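Local structure of precorrin-6y methylase (Rhodobacter capsulatus, 3NJR) at residues Leu48-Pro53 and Gln199-Arg204; Ala115-Leu120 and Asp138-Trp143. The protein belongs to a precorrin-6Y C5,15-methyltransferase and decarboxylase of cobalamin biosynthesis, of which this chain is the C-terminal, S-adenosyl-L-methionine-dependent domain. One frame throughout, in Å; residues are numbered along the deposited sequence.

Contact 1: Leu48-Pro53 and Gln199-Arg204; sequences LAALAP and QWSGQR
The methyl group of Ala50, near the end of helix 41-51, sits above two polar side chains, Gln199 and Ser201, on the face of strand 188-203 that looks toward the helix. Its CB lies 3.8 Å from Ser201 OG and 3.9 Å from Gln199 OE1, so one apolar carbon meets two oxygens in van der Waals contact. The CB of Ser201 backs this up at 4.1 Å from Ala50 CB. In Ser201 the hydroxyl swings over to the side of the carbonyl carbon, with OG opposite the backbone N (chi1 174°); from there it comes within 4.0 Å of Ala50 O, too far for a hydrogen bond. Gln199 has the same kind of first torsion, and with chi2 also near anti (-166°) its chain reaches straight out from the strand toward the helix. The flat amide is turned about CG-CD (chi3 79°), which presents OE1 to the methyl, while NE2 makes a weak hydrogen bond to Asn153 OD1 on the adjoining strand 149-154. Trp200, between them in sequence, turns its indole to the other face of the sheet; there NE1 donates to Gly171 O and helix 157-170 packs against the ring. Val151 of strand 149-154 completes the patch, touching Ala50, Leu51 and Ser201. The helix ends at Leu51; Ala52, with positive phi, is the first to leave it, though its N still bonds to Leu48 O at 2.8 Å. This is a helix on one face of the mixed sheet of a Rossmann-like methyltransferase domain, the Gln199 side chain about 11 Å from bound S-adenosyl-L-homocysteine. The fit is van der Waals contact without a directional bond, consistent with the small methyl letting the helix approach the sheet (Ala50 CA to Ser201 CA 6.3 Å).

Contact 2: Ala115-Leu120 and Asp138-Trp143; sequences AALADL and DRLWEW
Leu117 meets Trp143 and Leu140 through apolar contacts, and these alone join the two segments. The CB of Leu117 abuts the edge of the Trp143 indole, 3.8 Å from CZ3 and near the ring plane. Farther out, Leu117 CD2 and Leu140 CD2 meet methyl to methyl at 4.3 Å. Trp143 reaches across because its CG stands opposite the carbonyl carbon (chi1 -60°), which swings the six-membered ring out from helix 134-143 toward the loop. Leu117 also packs on Trp60, Ile62 and Ile83 of strands 58-62 and 79-84, so it lies between the helix and interior strands of the sheet; its side chain is about 7 Å from the bound S-adenosyl-L-homocysteine. Pro114 touches Trp143.

Between the two segments no polar interaction is made; Arg139 and Glu142 pair within the helix. One nitrogen of Arg139 serves both oxygens of Glu142 one turn on: NH1 forms a salt bridge to OE2 at 3.1 Å and a weak hydrogen bond to OE1 at 3.2 Å, with Glu142 CD at the edge of the guanidinium and in its plane. The end of Arg139 leads away from the loop to make this pair. Arg139 O accepts the backbone bond from Trp143 N and also lies over one indole face, displaced toward its rim. In the other segment a type I beta turn runs from Leu117 to Leu120, closed by Leu120 N to Leu117 O at 3.1 Å.

The segment 115-120 belongs to the link between parallel strands 106-110 and 125-128. The strand order 3-2-1-4-5-7-6 is that of the Rossmann-like class I methyltransferases, and here the loop between two strands packs on the helix that follows the second.

From the N terminus the chain first forms helix 41-51, whose end supplies one half of contact 1. It then lays down strands 58-62, 79-84 and 106-110 and reaches segment 115-120; strand 125-128 intervenes before helix 134-143 returns to close contact 2, a short loop of 17 residues. The chain goes on through strands 149-154 and 173-185 to strand 188-203, where contact 1 closes a loop of 145 residues with contact 2 nested inside it. Contact 1 thus joins the first helix to the final strand, contact 2 an interstrand loop to a helix. Their segments pack together through other residues: Trp141 CH2 lies 3.7 Å from Gln203 O, and the centres are about 18 Å apart.

Contact 1: Leu48-Pro53 and Gln199-Arg204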
loop_
_atom_site.group_PDB
_atom_site.type_symbol
_atom_site.label_atom_id
_atom_site.label_comp_id
_atom_site.label_asym_id
_atom_site.label_seq_id
_atom_site.Cartn_x
_atom_site.Cartn_y
_atom_site.Cartn_z
ATOM N N LEU A 48 -2.609 3.946 -20.817
ATOM C CA LEU A 48 -2.155 4.646 -22.010
ATOM C C LEU A 48 -0.678 4.992 -22.017
ATOM O O LEU A 48 -0.026 4.855 -23.056
ATOM C CB LEU A 48 -3.064 5.813 -22.388
ATOM C CG LEU A 48 -4.172 5.124 -23.187
ATOM C CD1 LEU A 48 -5.398 4.816 -22.337
ATOM C CD2 LEU A 48 -4.534 5.950 -24.351
ATOM N N ALA A 49 -0.122 5.373 -20.875
ATOM C CA ALA A 49 1.332 5.573 -20.801
ATOM C C ALA A 49 2.105 4.303 -21.215
ATOM O O ALA A 49 3.084 4.375 -21.987
ATOM C CB ALA A 49 1.740 6.035 -19.416
ATOM N N ALA A 50 1.652 3.148 -20.735
ATOM C CA ALA A 50 2.253 1.867 -21.104
ATOM C C ALA A 50 2.013 1.511 -22.585
ATOM O O ALA A 50 2.880 0.931 -23.241
ATOM C CB ALA A 50 1.712 0.747 -20.191
ATOM N N LEU A 51 0.823 1.837 -23.090
ATOM C CA LEU A 51 0.443 1.503 -24.461
ATOM C C LEU A 51 1.261 2.340 -25.437
ATOM O O LEU A 51 1.692 1.834 -26.482
ATOM C CB LEU A 51 -1.066 1.691 -24.686
ATOM C CG LEU A 51 -1.977 0.595 -24.110
ATOM C CD1 LEU A 51 -3.424 1.005 -24.083
ATOM C CD2 LEU A 51 -1.838 -0.693 -24.902
ATOM N N ALA A 52 1.483 3.615 -25.084
ATOM C CA ALA A 52 2.400 4.504 -25.821
ATOM C C ALA A 52 2.053 4.672 -27.298
ATOM O O ALA A 52 2.879 4.386 -28.144
ATOM C CB ALA A 52 3.858 4.037 -25.668
ATOM N N PRO A 53 0.831 5.155 -27.610
ATOM C CA PRO A 53 0.394 5.359 -29.013
ATOM C C PRO A 53 1.387 6.187 -29.852
ATOM O O PRO A 53 1.905 7.207 -29.367
ATOM C CB PRO A 53 -0.907 6.149 -28.872
ATOM C CG PRO A 53 -1.321 6.038 -27.462
ATOM C CD PRO A 53 -0.195 5.572 -26.628
ATOM N N GLN A 199 -0.227 -4.525 -13.296
ATOM C CA GLN A 199 -0.207 -4.156 -14.696
ATOM C C GLN A 199 1.066 -4.656 -15.334
ATOM O O GLN A 199 2.173 -4.322 -14.900
ATOM C CB GLN A 199 -0.348 -2.647 -14.887
ATOM C CG GLN A 199 -0.362 -2.222 -16.361
ATOM C CD GLN A 199 -0.156 -0.725 -16.565
ATOM O OE1 GLN A 199 0.968 -0.234 -16.508
ATOM N NE2 GLN A 199 -1.240 -0.005 -16.845
ATOM N N TRP A 200 0.901 -5.471 -16.362
ATOM C CA TRP A 200 2.034 -5.921 -17.106
ATOM C C TRP A 200 2.119 -5.181 -18.428
ATOM O O TRP A 200 1.099 -4.859 -19.083
ATOM C CB TRP A 200 1.991 -7.429 -17.314
ATOM C CG TRP A 200 3.149 -7.938 -18.127
ATOM C CD1 TRP A 200 4.486 -7.815 -17.839
ATOM C CD2 TRP A 200 3.072 -8.640 -19.372
ATOM N NE1 TRP A 200 5.248 -8.398 -18.835
ATOM C CE2 TRP A 200 4.409 -8.918 -19.783
ATOM C CE3 TRP A 200 2.003 -9.076 -20.179
ATOM C CZ2 TRP A 200 4.706 -9.612 -20.960
ATOM C CZ3 TRP A 200 2.295 -9.777 -21.353
ATOM C CH2 TRP A 200 3.648 -10.033 -21.732
ATOM N N SER A 201 3.352 -4.917 -18.820
ATOM C CA SER A 201 3.612 -4.232 -20.048
ATOM C C SER A 201 4.830 -4.930 -20.663
ATOM O O SER A 201 5.928 -4.912 -20.093
ATOM C CB SER A 201 3.862 -2.755 -19.742
ATOM O OG SER A 201 4.248 -2.048 -20.891
ATOM N N GLY A 202 4.620 -5.589 -21.799
ATOM C CA GLY A 202 5.695 -6.284 -22.496
ATOM C C GLY A 202 5.487 -6.282 -23.994
ATOM O O GLY A 202 4.732 -5.484 -24.516
ATOM N N GLN A 203 6.160 -7.190 -24.688
ATOM C CA GLN A 203 6.013 -7.289 -26.143
ATOM C C GLN A 203 6.332 -8.674 -26.718
ATOM O O GLN A 203 7.149 -9.379 -26.141
ATOM C CB GLN A 203 6.873 -6.233 -26.819
ATOM C CG GLN A 203 8.330 -6.484 -26.712
ATOM C CD GLN A 203 9.095 -5.555 -27.602
ATOM O OE1 GLN A 203 8.841 -4.340 -27.619
ATOM N NE2 GLN A 203 10.034 -6.113 -28.376
ATOM N N ARG A 204 5.620 -9.037 -27.804
ATOM C CA ARG A 204 5.891 -10.140 -28.792
ATOM C C ARG A 204 4.772 -11.196 -28.939
ATOM O O ARG A 204 4.614 -11.843 -30.001
ATOM C CB ARG A 204 7.278 -10.800 -28.650
ATOM C CG ARG A 204 8.395 -9.940 -29.188
ATOM C CD ARG A 204 9.665 -10.106 -28.363
ATOM N NE ARG A 204 10.710 -10.863 -29.062
ATOM C CZ ARG A 204 11.590 -10.327 -29.910
ATOM N NH1 ARG A 204 11.552 -9.023 -30.186
ATOM N NH2 ARG A 204 12.513 -11.093 -30.487
#

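Contact 2: Ala115-Leu120 and Asp138-Trp143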
loop_
_atom_site.group_PDB
_atom_site.type_symbol
_atom_site.label_atom_id
_atom_site.label_comp_id
_atom_site.label_asym_id
_atom_site.label_seq_id
_atom_site.Cartn_x
_atom_site.Cartn_y
_atom_site.Cartn_z
ATOM N N ALA A 115 -12.287 -15.833 -30.337
ATOM C CA ALA A 115 -13.031 -15.952 -31.612
ATOM C C ALA A 115 -13.141 -14.624 -32.398
ATOM O O ALA A 115 -12.837 -14.590 -33.591
ATOM C CB ALA A 115 -14.421 -16.617 -31.421
ATOM N N ALA A 116 -13.499 -13.530 -31.727
ATOM C CA ALA A 116 -13.702 -12.241 -32.416
ATOM C C ALA A 116 -12.446 -11.619 -33.018
ATOM O O ALA A 116 -12.537 -10.731 -33.871
ATOM C CB ALA A 116 -14.394 -11.247 -31.506
ATOM N N LEU A 117 -11.284 -12.104 -32.585
ATOM C CA LEU A 117 -9.985 -11.619 -33.030
ATOM C C LEU A 117 -9.564 -12.233 -34.340
ATOM O O LEU A 117 -8.686 -11.701 -35.008
ATOM C CB LEU A 117 -8.924 -11.998 -32.002
ATOM C CG LEU A 117 -8.652 -11.108 -30.800
ATOM C CD1 LEU A 117 -9.906 -10.382 -30.351
ATOM C CD2 LEU A 117 -8.036 -11.918 -29.676
ATOM N N ALA A 118 -10.173 -13.363 -34.689
ATOM C CA ALA A 118 -9.659 -14.242 -35.762
ATOM C C ALA A 118 -9.587 -13.626 -37.145
ATOM O O ALA A 118 -8.638 -13.902 -37.883
ATOM C CB ALA A 118 -10.447 -15.561 -35.814
ATOM N N ASP A 119 -10.580 -12.822 -37.518
ATOM C CA ASP A 119 -10.516 -12.159 -38.834
ATOM C C ASP A 119 -10.041 -10.696 -38.796
ATOM O O ASP A 119 -10.147 -9.977 -39.797
ATOM C CB ASP A 119 -11.850 -12.275 -39.599
ATOM C CG ASP A 119 -13.034 -11.654 -38.840
ATOM O OD1 ASP A 119 -12.850 -11.218 -37.665
ATOM O OD2 ASP A 119 -14.158 -11.623 -39.423
ATOM N N LEU A 120 -9.527 -10.248 -37.658
ATOM C CA LEU A 120 -9.106 -8.873 -37.536
ATOM C C LEU A 120 -7.691 -8.730 -38.059
ATOM O O LEU A 120 -6.910 -9.686 -37.995
ATOM C CB LEU A 120 -9.196 -8.417 -36.088
ATOM C CG LEU A 120 -10.583 -8.533 -35.461
ATOM C CD1 LEU A 120 -10.560 -8.037 -34.025
ATOM C CD2 LEU A 120 -11.606 -7.789 -36.282
ATOM N N ASP A 138 -1.963 -17.756 -25.059
ATOM C CA ASP A 138 -1.270 -18.710 -25.940
ATOM C C ASP A 138 -1.595 -18.360 -27.381
ATOM O O ASP A 138 -0.691 -18.275 -28.228
ATOM C CB ASP A 138 -1.645 -20.168 -25.629
ATOM C CG ASP A 138 -1.272 -20.589 -24.209
ATOM O OD1 ASP A 138 -0.149 -20.260 -23.765
ATOM O OD2 ASP A 138 -2.110 -21.249 -23.539
ATOM N N ARG A 139 -2.885 -18.132 -27.633
ATOM C CA ARG A 139 -3.365 -17.643 -28.931
ATOM C C ARG A 139 -2.720 -16.293 -29.323
ATOM O O ARG A 139 -2.156 -16.171 -30.418
ATOM C CB ARG A 139 -4.904 -17.585 -28.948
ATOM C CG ARG A 139 -5.656 -18.629 -29.817
ATOM C CD ARG A 139 -5.014 -20.032 -29.905
ATOM N NE ARG A 139 -5.385 -20.864 -28.763
ATOM C CZ ARG A 139 -4.574 -21.746 -28.186
ATOM N NH1 ARG A 139 -3.330 -21.924 -28.629
ATOM N NH2 ARG A 139 -5.004 -22.444 -27.147
ATOM N N LEU A 140 -2.753 -15.301 -28.429
ATOM C CA LEU A 140 -2.066 -14.039 -28.707
ATOM C C LEU A 140 -0.611 -14.318 -29.015
ATOM O O LEU A 140 -0.065 -13.738 -29.947
ATOM C CB LEU A 140 -2.159 -13.035 -27.552
ATOM C CG LEU A 140 -3.478 -12.323 -27.226
ATOM C CD1 LEU A 140 -3.321 -11.452 -25.975
ATOM C CD2 LEU A 140 -3.976 -11.511 -28.395
ATOM N N TRP A 141 0.014 -15.229 -28.264
ATOM C CA TRP A 141 1.431 -15.500 -28.489
ATOM C C TRP A 141 1.766 -16.080 -29.858
ATOM O O TRP A 141 2.833 -15.784 -30.412
ATOM C CB TRP A 141 2.077 -16.328 -27.378
ATOM C CG TRP A 141 3.454 -15.816 -27.188
ATOM C CD1 TRP A 141 4.617 -16.334 -27.702
ATOM C CD2 TRP A 141 3.812 -14.598 -26.533
ATOM N NE1 TRP A 141 5.690 -15.526 -27.368
ATOM C CE2 TRP A 141 5.222 -14.455 -26.650
ATOM C CE3 TRP A 141 3.080 -13.615 -25.843
ATOM C CZ2 TRP A 141 5.912 -13.369 -26.102
ATOM C CZ3 TRP A 141 3.764 -12.546 -25.289
ATOM C CH2 TRP A 141 5.170 -12.428 -25.425
ATOM N N GLU A 142 0.849 -16.894 -30.391
ATOM C CA GLU A 142 1.010 -17.525 -31.705
ATOM C C GLU A 142 0.716 -16.566 -32.847
ATOM O O GLU A 142 1.384 -16.624 -33.889
ATOM C CB GLU A 142 0.076 -18.725 -31.845
ATOM C CG GLU A 142 0.517 -19.987 -31.141
ATOM C CD GLU A 142 -0.657 -20.828 -30.638
ATOM O OE1 GLU A 142 -1.781 -20.721 -31.183
ATOM O OE2 GLU A 142 -0.456 -21.602 -29.677
ATOM N N TRP A 143 -0.281 -15.698 -32.654
ATOM C CA TRP A 143 -0.788 -14.837 -33.736
ATOM C C TRP A 143 -0.017 -13.556 -34.002
ATOM O O TRP A 143 0.065 -13.107 -35.142
ATOM C CB TRP A 143 -2.245 -14.476 -33.479
ATOM C CG TRP A 143 -3.130 -15.660 -33.403
ATOM C CD1 TRP A 143 -2.805 -16.958 -33.721
ATOM C CD2 TRP A 143 -4.501 -15.678 -33.001
ATOM N NE1 TRP A 143 -3.885 -17.773 -33.520
ATOM C CE2 TRP A 143 -4.944 -17.018 -33.091
ATOM C CE3 TRP A 143 -5.399 -14.697 -32.571
ATOM C CZ2 TRP A 143 -6.254 -17.398 -32.776
ATOM C CZ3 TRP A 143 -6.710 -15.077 -32.265
ATOM C CH2 TRP A 143 -7.117 -16.418 -32.363
#